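Local coordinates for GH26A (Muricauda sp. MAR_2010_75, PDB 6Q75), which probably hydrolyses beta-glycosidic bonds in polysaccharides, as enzymes of glycoside hydrolase family 26 such as beta-mannanases do, at residues V34-I39 / N213-W218; N56-Y61 / I96-E101; G128-K133 / W182-N187. One frame throughout, in Å; residues are numbered along the deposited sequence.

Contact 1 (V34-I39 / N213-W218); sequences VLLDYI and NLIWVW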
loop_
_atom_site.group_PDB
_atom_site.type_symbol
_atom_site.label_atom_id
_atom_site.label_comp_id
_atom_site.label_asym_id
_atom_site.label_seq_id
_atom_site.Cartn_x
_atom_site.Cartn_y
_atom_site.Cartn_z
ATOM N N VAL A 34 -16.735 1.216 8.163
ATOM C CA VAL A 34 -16.742 -0.052 8.887
ATOM C C VAL A 34 -15.331 -0.630 8.970
ATOM O O VAL A 34 -14.889 -1.076 10.039
ATOM C CB VAL A 34 -17.728 -1.032 8.227
ATOM C CG1 VAL A 34 -17.533 -2.424 8.789
ATOM C CG2 VAL A 34 -19.166 -0.579 8.487
ATOM N N LEU A 35 -14.604 -0.625 7.851
ATOM C CA LEU A 35 -13.251 -1.182 7.845
ATOM C C LEU A 35 -12.302 -0.351 8.698
ATOM O O LEU A 35 -11.468 -0.906 9.437
ATOM C CB LEU A 35 -12.739 -1.280 6.411
ATOM C CG LEU A 35 -11.315 -1.773 6.142
ATOM C CD1 LEU A 35 -11.079 -3.104 6.869
ATOM C CD2 LEU A 35 -11.083 -1.912 4.626
ATOM N N LEU A 36 -12.394 0.979 8.609
ATOM C CA LEU A 36 -11.525 1.813 9.437
ATOM C C LEU A 36 -11.829 1.641 10.922
ATOM O O LEU A 36 -10.907 1.637 11.746
ATOM C CB LEU A 36 -11.652 3.282 9.039
ATOM C CG LEU A 36 -10.739 3.757 7.918
ATOM C CD1 LEU A 36 -11.049 5.230 7.586
ATOM C CD2 LEU A 36 -9.267 3.560 8.266
ATOM N N ASP A 37 -13.113 1.529 11.291
ATOM C CA ASP A 37 -13.443 1.264 12.688
ATOM C C ASP A 37 -12.867 -0.071 13.127
ATOM O O ASP A 37 -12.365 -0.211 14.254
ATOM C CB ASP A 37 -14.960 1.279 12.902
ATOM C CG ASP A 37 -15.350 0.836 14.310
ATOM O OD1 ASP A 37 -14.820 1.413 15.288
ATOM O OD2 ASP A 37 -16.175 -0.095 14.453
ATOM N N TYR A 38 -12.929 -1.066 12.248
ATOM C CA TYR A 38 -12.357 -2.366 12.576
ATOM C C TYR A 38 -10.852 -2.266 12.785
ATOM O O TYR A 38 -10.309 -2.827 13.745
ATOM C CB TYR A 38 -12.696 -3.355 11.467
ATOM C CG TYR A 38 -12.076 -4.709 11.651
ATOM C CD1 TYR A 38 -12.490 -5.555 12.677
ATOM C CD2 TYR A 38 -11.069 -5.141 10.792
ATOM C CE1 TYR A 38 -11.913 -6.810 12.848
ATOM C CE2 TYR A 38 -10.483 -6.388 10.951
ATOM C CZ TYR A 38 -10.915 -7.210 11.962
ATOM O OH TYR A 38 -10.329 -8.449 12.092
ATOM N N ILE A 39 -10.154 -1.553 11.898
ATOM C CA ILE A 39 -8.703 -1.418 12.033
ATOM C C ILE A 39 -8.352 -0.646 13.303
ATOM O O ILE A 39 -7.404 -0.999 14.026
ATOM C CB ILE A 39 -8.121 -0.760 10.764
ATOM C CG1 ILE A 39 -8.191 -1.725 9.577
ATOM C CG2 ILE A 39 -6.685 -0.316 10.985
ATOM C CD1 ILE A 39 -7.843 -1.067 8.215
ATOM N N ASN A 213 -14.435 5.335 -1.703
ATOM C CA ASN A 213 -14.192 4.016 -1.144
ATOM C C ASN A 213 -12.723 3.770 -0.832
ATOM O O ASN A 213 -12.351 2.626 -0.547
ATOM C CB ASN A 213 -14.706 2.941 -2.097
ATOM C CG ASN A 213 -13.962 2.961 -3.410
ATOM O OD1 ASN A 213 -13.605 4.042 -3.912
ATOM N ND2 ASN A 213 -13.702 1.780 -3.974
ATOM N N LEU A 214 -11.876 4.794 -0.883
ATOM C CA LEU A 214 -10.448 4.622 -0.634
ATOM C C LEU A 214 -10.090 4.966 0.807
ATOM O O LEU A 214 -10.611 5.926 1.381
ATOM C CB LEU A 214 -9.621 5.489 -1.581
ATOM C CG LEU A 214 -10.025 5.414 -3.060
ATOM C CD1 LEU A 214 -9.183 6.355 -3.907
ATOM C CD2 LEU A 214 -9.868 3.986 -3.557
ATOM N N ILE A 215 -9.270 4.108 1.418
ATOM C CA ILE A 215 -8.568 4.409 2.658
ATOM C C ILE A 215 -7.145 4.765 2.265
ATOM O O ILE A 215 -6.451 3.954 1.637
ATOM C CB ILE A 215 -8.602 3.207 3.621
ATOM C CG1 ILE A 215 -10.026 3.030 4.178
ATOM C CG2 ILE A 215 -7.614 3.392 4.774
ATOM C CD1 ILE A 215 -10.252 1.669 4.799
ATOM N N TRP A 216 -6.690 5.963 2.622
ATOM C CA TRP A 216 -5.430 6.457 2.079
ATOM C C TRP A 216 -4.272 6.001 2.948
ATOM O O TRP A 216 -4.110 6.469 4.081
ATOM C CB TRP A 216 -5.443 7.976 1.932
ATOM C CG TRP A 216 -6.293 8.368 0.746
ATOM C CD1 TRP A 216 -7.658 8.356 0.663
ATOM C CD2 TRP A 216 -5.815 8.714 -0.563
ATOM N NE1 TRP A 216 -8.057 8.729 -0.604
ATOM C CE2 TRP A 216 -6.942 8.947 -1.372
ATOM C CE3 TRP A 216 -4.545 8.888 -1.115
ATOM C CZ2 TRP A 216 -6.833 9.317 -2.710
ATOM C CZ3 TRP A 216 -4.438 9.259 -2.440
ATOM C CH2 TRP A 216 -5.586 9.491 -3.220
ATOM N N VAL A 217 -3.442 5.118 2.397
ATOM C CA VAL A 217 -2.332 4.540 3.148
ATOM C C VAL A 217 -1.066 5.191 2.627
ATOM O O VAL A 217 -0.678 4.977 1.469
ATOM C CB VAL A 217 -2.251 3.018 3.011
ATOM C CG1 VAL A 217 -1.082 2.476 3.910
ATOM C CG2 VAL A 217 -3.589 2.364 3.396
ATOM N N TRP A 218 -0.412 5.968 3.494
ATOM C CA TRP A 218 0.871 6.590 3.196
ATOM C C TRP A 218 1.939 5.584 3.598
ATOM O O TRP A 218 2.113 5.325 4.785
ATOM C CB TRP A 218 0.992 7.898 3.976
ATOM C CG TRP A 218 2.282 8.678 3.798
ATOM C CD1 TRP A 218 2.552 9.648 2.851
ATOM C CD2 TRP A 218 3.432 8.607 4.635
ATOM N NE1 TRP A 218 3.811 10.167 3.052
ATOM C CE2 TRP A 218 4.375 9.539 4.136
ATOM C CE3 TRP A 218 3.769 7.833 5.759
ATOM C CZ2 TRP A 218 5.626 9.714 4.716
ATOM C CZ3 TRP A 218 5.024 8.014 6.331
ATOM C CH2 TRP A 218 5.927 8.945 5.818
#
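Ile215 pushes its terminal methyl into the surface of a helix, between Leu35 and Leu36, near the N-terminal ends of the strands of what is, as expected for family 26, a (beta/alpha)8 barrel. The helix, 30-40, precedes the first barrel strand, and Ile215 stands near the start of strand 214-221, at the end opposite the usual catalytic face. Ile215 CD1 lies 3.7 Å from CD2 of Leu35 and 3.8 Å from CG of Leu36, so one methyl group engages two successive helix residues. The two leucines meet it differently. Leu35 crosses it obliquely, a trans chi1 of 177° extending the side chain far enough to bring CD2 to the methyl. Leu36 runs alongside Ile215 in the reverse direction, its CG 3.9 Å from Ile215 CG1 and its CD2 against Ile215 CG2, so that it meets both branches of the isoleucine. Replacing Leu36 with an alanine would probably open a gap along both branches of Ile215, leaving its CD1 supported from this helix mainly by Leu35.

Further out, the alternation of the strand explains the arrangement. Ile215 and Val217 turn to the barrel interior, where Ile215 also meets Leu171 and Ile246 of the neighbouring strands, while Trp216 points outward to Leu205 and Val206 of helix 194-208. Ile39, one turn along, rests on the same Leu171 and Ile246, and the helix thereby plugs this end of the barrel, with Leu36 CD2 set 3.9 Å from Ile215 CG2.

Contact 2 (N56-Y61 / I96-E101); sequences NPSSFY and IDKYHE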
loop_
_atom_site.group_PDB
_atom_site.type_symbol
_atom_site.label_atom_id
_atom_site.label_comp_id
_atom_site.label_asym_id
_atom_site.label_seq_id
_atom_site.Cartn_x
_atom_site.Cartn_y
_atom_site.Cartn_z
ATOM N N ASN A 56 -0.945 -12.925 -12.040
ATOM C CA ASN A 56 -1.716 -13.999 -11.409
ATOM C C ASN A 56 -2.050 -13.500 -10.014
ATOM O O ASN A 56 -1.328 -13.770 -9.039
ATOM C CB ASN A 56 -0.918 -15.306 -11.378
ATOM C CG ASN A 56 -0.493 -15.751 -12.748
ATOM O OD1 ASN A 56 0.611 -15.434 -13.206
ATOM N ND2 ASN A 56 -1.360 -16.489 -13.420
ATOM N N PRO A 57 -3.124 -12.719 -9.887
ATOM C CA PRO A 57 -3.284 -11.824 -8.730
ATOM C C PRO A 57 -3.640 -12.511 -7.426
ATOM O O PRO A 57 -3.740 -11.822 -6.408
ATOM C CB PRO A 57 -4.413 -10.875 -9.175
ATOM C CG PRO A 57 -5.124 -11.610 -10.274
ATOM C CD PRO A 57 -4.107 -12.459 -10.958
ATOM N N SER A 58 -3.816 -13.835 -7.409
ATOM C CA SER A 58 -4.000 -14.566 -6.164
ATOM C C SER A 58 -2.982 -15.693 -5.991
ATOM O O SER A 58 -3.091 -16.474 -5.036
ATOM C CB SER A 58 -5.425 -15.111 -6.094
ATOM O OG SER A 58 -6.353 -14.061 -5.862
ATOM N N SER A 59 -1.969 -15.786 -6.865
ATOM C CA SER A 59 -1.124 -16.974 -6.860
ATOM C C SER A 59 -0.367 -17.121 -5.544
ATOM O O SER A 59 -0.260 -18.230 -5.008
ATOM C CB SER A 59 -0.151 -16.953 -8.043
ATOM O OG SER A 59 0.788 -15.896 -7.944
ATOM N N PHE A 60 0.164 -16.028 -5.002
ATOM C CA PHE A 60 0.892 -16.140 -3.745
ATOM C C PHE A 60 -0.012 -16.041 -2.523
ATOM O O PHE A 60 0.331 -16.605 -1.474
ATOM C CB PHE A 60 2.018 -15.109 -3.694
ATOM C CG PHE A 60 3.064 -15.376 -4.732
ATOM C CD1 PHE A 60 3.929 -16.455 -4.583
ATOM C CD2 PHE A 60 3.130 -14.610 -5.895
ATOM C CE1 PHE A 60 4.869 -16.750 -5.553
ATOM C CE2 PHE A 60 4.080 -14.902 -6.880
ATOM C CZ PHE A 60 4.943 -15.972 -6.708
ATOM N N TYR A 61 -1.178 -15.404 -2.660
ATOM C CA TYR A 61 -2.235 -15.539 -1.662
ATOM C C TYR A 61 -2.595 -17.005 -1.456
ATOM O O TYR A 61 -2.649 -17.502 -0.318
ATOM C CB TYR A 61 -3.465 -14.744 -2.118
ATOM C CG TYR A 61 -4.603 -14.709 -1.125
ATOM C CD1 TYR A 61 -5.573 -15.698 -1.123
ATOM C CD2 TYR A 61 -4.712 -13.673 -0.196
ATOM C CE1 TYR A 61 -6.624 -15.673 -0.219
ATOM C CE2 TYR A 61 -5.774 -13.623 0.705
ATOM C CZ TYR A 61 -6.718 -14.630 0.695
ATOM O OH TYR A 61 -7.755 -14.608 1.596
ATOM N N ILE A 96 -12.903 -8.099 -6.543
ATOM C CA ILE A 96 -14.305 -8.287 -6.171
ATOM C C ILE A 96 -14.533 -9.706 -5.674
ATOM O O ILE A 96 -15.210 -9.919 -4.659
ATOM C CB ILE A 96 -15.232 -7.933 -7.340
ATOM C CG1 ILE A 96 -15.255 -6.419 -7.544
ATOM C CG2 ILE A 96 -16.638 -8.435 -7.089
ATOM C CD1 ILE A 96 -15.723 -5.990 -8.950
ATOM N N ASP A 97 -13.966 -10.701 -6.366
ATOM C CA ASP A 97 -14.101 -12.074 -5.883
ATOM C C ASP A 97 -13.514 -12.232 -4.484
ATOM O O ASP A 97 -14.137 -12.862 -3.624
ATOM C CB ASP A 97 -13.417 -13.082 -6.824
ATOM C CG ASP A 97 -14.235 -13.386 -8.091
ATOM O OD1 ASP A 97 -15.385 -12.909 -8.213
ATOM O OD2 ASP A 97 -13.733 -14.164 -8.941
ATOM N N LYS A 98 -12.313 -11.676 -4.235
ATOM C CA LYS A 98 -11.693 -11.831 -2.918
ATOM C C LYS A 98 -12.501 -11.124 -1.838
ATOM O O LYS A 98 -12.715 -11.681 -0.755
ATOM C CB LYS A 98 -10.251 -11.328 -2.948
ATOM C CG LYS A 98 -9.307 -12.308 -3.606
ATOM C CD LYS A 98 -8.994 -13.466 -2.659
ATOM C CE LYS A 98 -8.359 -14.634 -3.382
ATOM N NZ LYS A 98 -9.336 -15.435 -4.153
ATOM N N TYR A 99 -13.002 -9.923 -2.135
ATOM C CA TYR A 99 -13.893 -9.231 -1.215
ATOM C C TYR A 99 -15.139 -10.072 -0.939
ATOM O O TYR A 99 -15.575 -10.201 0.213
ATOM C CB TYR A 99 -14.272 -7.859 -1.804
ATOM C CG TYR A 99 -15.139 -7.050 -0.880
ATOM C CD1 TYR A 99 -14.652 -6.637 0.348
ATOM C CD2 TYR A 99 -16.452 -6.753 -1.204
ATOM C CE1 TYR A 99 -15.427 -5.915 1.215
ATOM C CE2 TYR A 99 -17.254 -6.022 -0.333
ATOM C CZ TYR A 99 -16.729 -5.607 0.877
ATOM O OH TYR A 99 -17.492 -4.894 1.772
ATOM N N HIS A 100 -15.708 -10.677 -1.983
ATOM C CA HIS A 100 -16.866 -11.542 -1.805
ATOM C C HIS A 100 -16.530 -12.786 -0.998
ATOM O O HIS A 100 -17.433 -13.421 -0.445
ATOM C CB HIS A 100 -17.436 -11.950 -3.154
ATOM C CG HIS A 100 -18.178 -10.848 -3.841
ATOM N ND1 HIS A 100 -18.534 -9.683 -3.196
ATOM C CD2 HIS A 100 -18.672 -10.754 -5.096
ATOM C CE1 HIS A 100 -19.194 -8.903 -4.037
ATOM N NE2 HIS A 100 -19.283 -9.526 -5.199
ATOM N N GLU A 101 -15.270 -13.197 -1.004
ATOM C CA GLU A 101 -14.824 -14.304 -0.169
ATOM C C GLU A 101 -14.542 -13.888 1.267
ATOM O O GLU A 101 -14.273 -14.760 2.097
ATOM C CB GLU A 101 -13.592 -14.959 -0.815
ATOM C CG GLU A 101 -14.005 -15.780 -2.036
ATOM C CD GLU A 101 -12.900 -15.910 -3.077
ATOM O OE1 GLU A 101 -11.733 -15.642 -2.731
ATOM O OE2 GLU A 101 -13.213 -16.235 -4.251
#
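The bend of Lys98 at chi2 (-76°) carries CD and CE to Ser58 and Tyr61, and a second bend at chi4 (-77°) then turns NZ back to Glu101. On the other side, the extended chi1 of Tyr61 (-176°) carries its ring out to the lysine. CD of Lys98 sits 4.0 Å above the plane of the Tyr61 ring, toward its rim. CE of Lys98 touches both partners, coming to 3.7 Å from Tyr61 CD1 and to only 3.2 Å from OG of Ser58, a contact of carbon with oxygen. The aliphatic part of the lysine thus fills the seam between the start of helix 59-68 and the last turns of helix 88-100, two successive outer helices of the barrel, with Trp75 of the intervening strand beneath.

The polar ends have their own partners. Lys98 NZ forms a salt bridge of 2.8 Å with Glu101 OE1, which accepts through its syn lone pair, and a second with Glu94. Ser58 OG bonds to Glu94 and to NE1 of Trp75, while the Tyr61 hydroxyl bonds to O of Pro72. Flanked by two carboxylates, the buried ammonium group probably keeps its positive charge, and Glu94 links it to the serine.

Contact 3 (G128-K133 / W182-N187); sequences GEISKK and WFWWGN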
loop_
_atom_site.group_PDB
_atom_site.type_symbol
_atom_site.label_atom_id
_atom_site.label_comp_id
_atom_site.label_asym_id
_atom_site.label_seq_id
_atom_site.Cartn_x
_atom_site.Cartn_y
_atom_site.Cartn_z
ATOM N N GLY A 128 13.584 5.319 -13.146
ATOM C CA GLY A 128 14.343 6.226 -13.986
ATOM C C GLY A 128 14.561 7.582 -13.327
ATOM O O GLY A 128 13.987 7.888 -12.289
ATOM N N GLU A 129 15.476 8.364 -13.902
ATOM C CA GLU A 129 15.741 9.711 -13.408
ATOM C C GLU A 129 14.672 10.683 -13.906
ATOM O O GLU A 129 14.148 10.536 -15.011
ATOM C CB GLU A 129 17.123 10.195 -13.866
ATOM N N ILE A 130 14.366 11.688 -13.084
ATOM C CA ILE A 130 13.430 12.750 -13.447
ATOM C C ILE A 130 14.032 14.089 -13.041
ATOM O O ILE A 130 14.595 14.220 -11.951
ATOM C CB ILE A 130 12.053 12.524 -12.798
ATOM C CG1 ILE A 130 11.056 13.582 -13.270
ATOM C CG2 ILE A 130 12.188 12.447 -11.254
ATOM C CD1 ILE A 130 9.632 13.276 -12.901
ATOM N N SER A 131 13.941 15.088 -13.923
ATOM C CA SER A 131 14.548 16.357 -13.568
ATOM C C SER A 131 13.626 17.178 -12.672
ATOM O O SER A 131 12.422 16.926 -12.570
ATOM C CB SER A 131 14.881 17.166 -14.820
ATOM O OG SER A 131 13.692 17.747 -15.320
ATOM N N LYS A 132 14.210 18.192 -12.033
ATOM C CA LYS A 132 13.408 19.111 -11.229
ATOM C C LYS A 132 12.331 19.786 -12.075
ATOM O O LYS A 132 11.180 19.904 -11.642
ATOM C CB LYS A 132 14.312 20.155 -10.573
ATOM C CG LYS A 132 13.596 21.147 -9.682
ATOM N N LYS A 133 12.669 20.199 -13.301
ATOM C CA LYS A 133 11.670 20.845 -14.157
ATOM C C LYS A 133 10.564 19.881 -14.576
ATOM O O LYS A 133 9.385 20.266 -14.623
ATOM C CB LYS A 133 12.337 21.453 -15.391
ATOM C CG LYS A 133 11.449 22.419 -16.148
ATOM C CD LYS A 133 10.842 21.746 -17.349
ATOM N N TRP A 182 15.112 5.370 -4.882
ATOM C CA TRP A 182 15.126 4.502 -6.053
ATOM C C TRP A 182 13.999 4.757 -7.050
ATOM O O TRP A 182 14.223 4.607 -8.257
ATOM C CB TRP A 182 15.092 3.033 -5.625
ATOM C CG TRP A 182 14.198 2.689 -4.463
ATOM C CD1 TRP A 182 12.906 2.234 -4.529
ATOM C CD2 TRP A 182 14.542 2.729 -3.070
ATOM N NE1 TRP A 182 12.430 1.978 -3.255
ATOM C CE2 TRP A 182 13.410 2.284 -2.346
ATOM C CE3 TRP A 182 15.684 3.119 -2.364
ATOM C CZ2 TRP A 182 13.391 2.213 -0.945
ATOM C CZ3 TRP A 182 15.681 3.030 -0.968
ATOM C CH2 TRP A 182 14.534 2.590 -0.274
ATOM N N PHE A 183 12.811 5.136 -6.597
ATOM C CA PHE A 183 11.714 5.408 -7.526
ATOM C C PHE A 183 11.769 6.850 -8.016
ATOM O O PHE A 183 12.289 7.737 -7.341
ATOM C CB PHE A 183 10.366 5.153 -6.839
ATOM C CG PHE A 183 10.079 3.698 -6.546
ATOM C CD1 PHE A 183 10.255 2.725 -7.518
ATOM C CD2 PHE A 183 9.619 3.308 -5.291
ATOM C CE1 PHE A 183 9.966 1.391 -7.246
ATOM C CE2 PHE A 183 9.359 1.982 -5.009
ATOM C CZ PHE A 183 9.516 1.022 -5.983
ATOM N N TRP A 184 11.168 7.100 -9.197
ATOM C CA TRP A 184 11.228 8.456 -9.732
ATOM C C TRP A 184 10.513 9.457 -8.832
ATOM O O TRP A 184 10.855 10.642 -8.836
ATOM C CB TRP A 184 10.656 8.513 -11.157
ATOM C CG TRP A 184 9.193 8.191 -11.309
ATOM C CD1 TRP A 184 8.655 7.007 -11.713
ATOM C CD2 TRP A 184 8.089 9.099 -11.145
ATOM N NE1 TRP A 184 7.275 7.108 -11.773
ATOM C CE2 TRP A 184 6.910 8.384 -11.437
ATOM C CE3 TRP A 184 7.989 10.438 -10.757
ATOM C CZ2 TRP A 184 5.630 8.962 -11.340
ATOM C CZ3 TRP A 184 6.720 11.015 -10.673
ATOM C CH2 TRP A 184 5.560 10.270 -10.960
ATOM N N TRP A 185 9.519 9.020 -8.073
ATOM C CA TRP A 185 8.822 9.905 -7.148
ATOM C C TRP A 185 9.506 9.984 -5.782
ATOM O O TRP A 185 8.970 10.620 -4.862
ATOM C CB TRP A 185 7.370 9.443 -6.984
ATOM C CG TRP A 185 7.244 8.060 -6.406
ATOM C CD1 TRP A 185 7.261 7.717 -5.075
ATOM C CD2 TRP A 185 7.028 6.853 -7.129
ATOM N NE1 TRP A 185 7.107 6.354 -4.933
ATOM C CE2 TRP A 185 6.959 5.799 -6.174
ATOM C CE3 TRP A 185 6.933 6.544 -8.492
ATOM C CZ2 TRP A 185 6.772 4.479 -6.545
ATOM C CZ3 TRP A 185 6.745 5.232 -8.867
ATOM C CH2 TRP A 185 6.676 4.202 -7.889
ATOM N N GLY A 186 10.666 9.347 -5.630
ATOM C CA GLY A 186 11.323 9.262 -4.342
ATOM C C GLY A 186 12.259 10.417 -4.055
ATOM O O GLY A 186 12.765 11.087 -4.963
ATOM N N ASN A 187 12.475 10.638 -2.757
ATOM C CA ASN A 187 13.372 11.679 -2.252
ATOM C C ASN A 187 13.105 13.049 -2.881
ATOM O O ASN A 187 14.023 13.747 -3.297
ATOM C CB ASN A 187 14.834 11.287 -2.479
ATOM C CG ASN A 187 15.791 12.192 -1.737
ATOM O OD1 ASN A 187 15.458 12.730 -0.691
ATOM N ND2 ASN A 187 16.987 12.369 -2.282
#
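Trp184 O, against which CG2 of Ile130 packs at 3.3 Å, accepts a hydrogen bond from NZ of Lys188. It belongs to a type I beta turn from Phe183 to Gly186, closed by a bond of 2.9 Å from Gly186 N to Phe183 O, in the long loop that follows strand 170-173 of the (beta/alpha)8 barrel, on the side where enzymes of this fold keep their active sites. The facing segment, 128-133, leads into helix 132-138.

Contact here is made by few atoms. Gly128 O approaches CB of Trp184 at 3.6 Å, and a backbone bond of Trp184 with Val126 joins the two parts of the chain just before Gly128. The indole NE1 is bonded to O of Val111, while Trp185 CE3 lies over one face, 3.3 Å above the plane and toward the rim. Phe183 lies in the same aromatic cluster, with Trp182 CD1 over the centre of one face and Trp185 CH2 over the other, toward the rim. The side chain of Ile130, fully extended at chi1 (-176°), lies aslant the tryptophan and brings CD1 to 3.9 Å from Trp184 CE3.

From the N terminus, the chain first lays down helix 30-40, whose contact with strand 214-221 will not close until 174 residues later. Contacts 2 and 3 both fall inside that long loop. Contact 2 opens and closes first, joining helices 59-68 and 88-100 around strand 74-78; contact 3 follows in series, tying the segment before helix 132-138 to the loop after strand 170-173. None of the three crosses another. They are also spread in space: the centres of contacts 2 and 3 lie about 32 Å apart, on opposite sides of the chain's centre. Together they join parts of the barrel floor, its outer helical layer and a loop beyond the strand ends.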